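Local coordinates for protein glycosyltransferase (Streptomyces viridochromogenes, PDB 2IUY) that probably transfers a sugar from a nucleotide donor as a retaining GT-B glycosyltransferase of family GT4, in the biosynthesis of the antibiotic avilamycin A, at residues P103-H111 against Y328-L336. Residues are numbered along the deposited sequence; the frame is centred on the assembly and turned at random.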
loop_
_atom_site.group_PDB
_atom_site.type_symbol
_atom_site.label_atom_id
_atom_site.label_comp_id
_atom_site.label_asym_id
_atom_site.label_seq_id
_atom_site.Cartn_x
_atom_site.Cartn_y
_atom_site.Cartn_z
ATOM N N PRO A 103 29.905 -8.847 5.365
ATOM C CA PRO A 103 30.333 -7.561 5.930
ATOM C C PRO A 103 30.174 -6.480 4.891
ATOM O O PRO A 103 30.451 -6.701 3.722
ATOM C CB PRO A 103 31.836 -7.760 6.201
ATOM C CG PRO A 103 32.090 -9.241 6.116
ATOM C CD PRO A 103 30.974 -9.875 5.369
ATOM N N GLY A 104 29.708 -5.315 5.301
ATOM C CA GLY A 104 29.575 -4.207 4.382
ATOM C C GLY A 104 28.142 -4.045 3.894
ATOM O O GLY A 104 27.775 -2.992 3.357
ATOM N N THR A 105 27.322 -5.069 4.074
ATOM C CA THR A 105 25.947 -5.003 3.573
ATOM C C THR A 105 25.043 -4.288 4.591
ATOM O O THR A 105 24.926 -4.716 5.727
ATOM C CB THR A 105 25.391 -6.419 3.180
ATOM O OG1 THR A 105 26.274 -7.004 2.226
ATOM C CG2 THR A 105 24.043 -6.288 2.517
ATOM N N ALA A 106 24.385 -3.202 4.157
ATOM C CA ALA A 106 23.431 -2.483 5.019
ATOM C C ALA A 106 22.091 -3.213 5.048
ATOM O O ALA A 106 21.667 -3.814 4.055
ATOM C CB ALA A 106 23.218 -1.015 4.497
ATOM N N PHE A 107 21.432 -3.160 6.196
ATOM C CA PHE A 107 20.103 -3.735 6.322
ATOM C C PHE A 107 19.088 -2.622 6.663
ATOM O O PHE A 107 19.281 -1.837 7.605
ATOM C CB PHE A 107 20.070 -4.860 7.359
ATOM C CG PHE A 107 18.749 -5.533 7.447
ATOM C CD1 PHE A 107 18.391 -6.539 6.533
ATOM C CD2 PHE A 107 17.825 -5.147 8.423
ATOM C CE1 PHE A 107 17.131 -7.153 6.611
ATOM C CE2 PHE A 107 16.579 -5.771 8.528
ATOM C CZ PHE A 107 16.223 -6.750 7.611
ATOM N N ILE A 108 18.032 -2.549 5.850
ATOM C CA ILE A 108 16.951 -1.579 6.053
ATOM C C ILE A 108 15.602 -2.263 5.859
ATOM O O ILE A 108 15.478 -3.223 5.081
ATOM C CB ILE A 108 17.101 -0.312 5.082
ATOM C CG1 ILE A 108 16.177 0.845 5.534
ATOM C CG2 ILE A 108 16.927 -0.700 3.577
ATOM C CD1 ILE A 108 16.474 2.219 4.857
ATOM N N SER A 109 14.583 -1.770 6.565
ATOM C CA SER A 109 13.208 -2.326 6.387
ATOM C C SER A 109 12.211 -1.234 6.065
ATOM O O SER A 109 12.352 -0.139 6.559
ATOM C CB SER A 109 12.737 -3.070 7.680
ATOM O OG SER A 109 13.671 -4.089 8.054
ATOM N N SER A 110 11.174 -1.552 5.292
ATOM C CA SER A 110 9.936 -0.743 5.291
ATOM C C SER A 110 8.902 -1.579 6.051
ATOM O O SER A 110 8.536 -2.673 5.627
ATOM C CB SER A 110 9.398 -0.481 3.886
ATOM O OG SER A 110 10.224 0.358 3.110
ATOM N N HIS A 111 8.440 -1.051 7.165
ATOM C CA HIS A 111 7.357 -1.650 7.929
ATOM C C HIS A 111 5.970 -1.384 7.365
ATOM O O HIS A 111 5.534 -0.238 7.277
ATOM C CB HIS A 111 7.422 -1.214 9.394
ATOM C CG HIS A 111 6.776 -2.206 10.305
ATOM N ND1 HIS A 111 7.030 -3.560 10.208
ATOM C CD2 HIS A 111 5.839 -2.062 11.275
ATOM C CE1 HIS A 111 6.292 -4.204 11.094
ATOM N NE2 HIS A 111 5.561 -3.320 11.751
ATOM N N TYR A 328 14.502 6.867 0.123
ATOM C CA TYR A 328 15.135 5.615 0.549
ATOM C C TYR A 328 16.650 5.513 0.334
ATOM O O TYR A 328 17.344 5.089 1.235
ATOM C CB TYR A 328 14.440 4.408 -0.081
ATOM C CG TYR A 328 13.186 4.060 0.643
ATOM C CD1 TYR A 328 13.249 3.585 1.951
ATOM C CD2 TYR A 328 11.923 4.215 0.036
ATOM C CE1 TYR A 328 12.100 3.216 2.634
ATOM C CE2 TYR A 328 10.761 3.873 0.713
ATOM C CZ TYR A 328 10.875 3.360 2.014
ATOM O OH TYR A 328 9.775 3.027 2.730
ATOM N N VAL A 329 17.140 5.911 -0.854
ATOM C CA VAL A 329 18.572 5.900 -1.139
ATOM C C VAL A 329 19.332 6.735 -0.123
ATOM O O VAL A 329 20.405 6.329 0.339
ATOM C CB VAL A 329 18.860 6.363 -2.599
ATOM C CG1 VAL A 329 20.386 6.514 -2.872
ATOM C CG2 VAL A 329 18.229 5.379 -3.610
ATOM N N GLU A 330 18.784 7.890 0.233
ATOM C CA GLU A 330 19.379 8.732 1.271
ATOM C C GLU A 330 19.556 7.923 2.558
ATOM O O GLU A 330 20.607 8.010 3.168
ATOM C CB GLU A 330 18.534 10.022 1.501
ATOM C CG GLU A 330 19.135 11.028 2.515
ATOM C CD GLU A 330 18.178 12.156 2.941
ATOM O OE1 GLU A 330 16.959 12.134 2.574
ATOM O OE2 GLU A 330 18.659 13.073 3.670
ATOM N N GLN A 331 18.543 7.137 2.953
ATOM C CA GLN A 331 18.635 6.228 4.122
ATOM C C GLN A 331 19.577 5.047 3.904
ATOM O O GLN A 331 20.278 4.665 4.796
ATOM C CB GLN A 331 17.242 5.722 4.574
ATOM C CG GLN A 331 16.236 6.838 4.930
ATOM C CD GLN A 331 16.820 7.835 5.951
ATOM O OE1 GLN A 331 17.527 7.430 6.854
ATOM N NE2 GLN A 331 16.540 9.128 5.784
ATOM N N TYR A 332 19.608 4.473 2.722
ATOM C CA TYR A 332 20.639 3.476 2.402
ATOM C C TYR A 332 22.045 4.021 2.635
ATOM O O TYR A 332 22.862 3.352 3.233
ATOM C CB TYR A 332 20.570 3.010 0.935
ATOM C CG TYR A 332 19.242 2.427 0.426
ATOM C CD1 TYR A 332 18.171 2.106 1.283
ATOM C CD2 TYR A 332 19.070 2.199 -0.946
ATOM C CE1 TYR A 332 16.958 1.538 0.742
ATOM C CE2 TYR A 332 17.906 1.671 -1.452
ATOM C CZ TYR A 332 16.859 1.339 -0.612
ATOM O OH TYR A 332 15.698 0.827 -1.220
ATOM N N ARG A 333 22.326 5.206 2.101
ATOM C CA ARG A 333 23.627 5.860 2.284
ATOM C C ARG A 333 23.933 6.217 3.738
ATOM O O ARG A 333 25.115 6.177 4.156
ATOM C CB ARG A 333 23.758 7.094 1.360
ATOM C CG ARG A 333 23.736 6.676 -0.124
ATOM C CD ARG A 333 24.409 7.666 -1.027
ATOM N NE ARG A 333 24.082 7.446 -2.436
ATOM C CZ ARG A 333 24.709 6.601 -3.251
ATOM N NH1 ARG A 333 25.737 5.870 -2.832
ATOM N NH2 ARG A 333 24.300 6.512 -4.512
ATOM N N ARG A 334 22.896 6.585 4.490
ATOM C CA ARG A 334 23.018 6.834 5.942
ATOM C C ARG A 334 23.550 5.585 6.644
ATOM O O ARG A 334 24.504 5.643 7.405
ATOM C CB ARG A 334 21.650 7.251 6.509
ATOM C CG ARG A 334 21.564 7.274 8.054
ATOM C CD ARG A 334 20.206 7.800 8.468
ATOM N NE ARG A 334 19.993 8.024 9.904
ATOM C CZ ARG A 334 18.779 8.281 10.396
ATOM N NH1 ARG A 334 17.728 8.291 9.563
ATOM N NH2 ARG A 334 18.600 8.507 11.685
ATOM N N LEU A 335 22.951 4.442 6.333
ATOM C CA LEU A 335 23.375 3.169 6.857
ATOM C C LEU A 335 24.769 2.733 6.386
ATOM O O LEU A 335 25.566 2.226 7.181
ATOM C CB LEU A 335 22.300 2.090 6.544
ATOM C CG LEU A 335 20.947 2.220 7.284
ATOM C CD1 LEU A 335 19.892 1.393 6.574
ATOM C CD2 LEU A 335 20.994 1.829 8.759
ATOM N N LEU A 336 25.040 2.913 5.089
ATOM C CA LEU A 336 26.333 2.594 4.537
ATOM C C LEU A 336 27.478 3.407 5.190
ATOM O O LEU A 336 28.569 2.856 5.373
ATOM C CB LEU A 336 26.310 2.661 2.994
ATOM C CG LEU A 336 25.472 1.524 2.340
ATOM C CD1 LEU A 336 25.138 1.790 0.888
ATOM C CD2 LEU A 336 26.177 0.121 2.530
#
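Ile108, Ala106 and Ser110 of strand 106-111 meet the C-terminal helix 321-336, which in this GT-B fold returns from the second Rossmann-like domain to cover the parallel sheet of the first, its residues 328-336 running at 140° to strand 106-111. Most of the contact is apolar. Ile108 sets its two branches on different partners: CG1, anti to the backbone N (chi1 -166°), carries CD1 out to Gln331 CB at 3.6 Å, while CG2 meets Tyr332 CE1, also at 3.6 Å. Leu335 crosses this side chain at about a right angle, its CD1 lying 3.6 Å from Ile108 CB. Toward the C-terminal end of the helix, where the strand begins, the small Ala106 lets the two backbones come close: Ala106 CB lies 3.8 Å from Leu335 CB and 3.7 Å from Leu336 CD2.

The polar part sits at the other end of the strand, where the hydroxyls of Ser110 and Tyr328 are at hydrogen-bonding distance and the ring of His89, from the adjacent strand 87-90, packs against that of Tyr328. NE2 of His89 hydrogen-bonds Ser110 OG and its ND1 binds Tyr332 OH, so one imidazole links strand and helix. Between Ser110 OG and Tyr328 OH the separation is 2.7 Å.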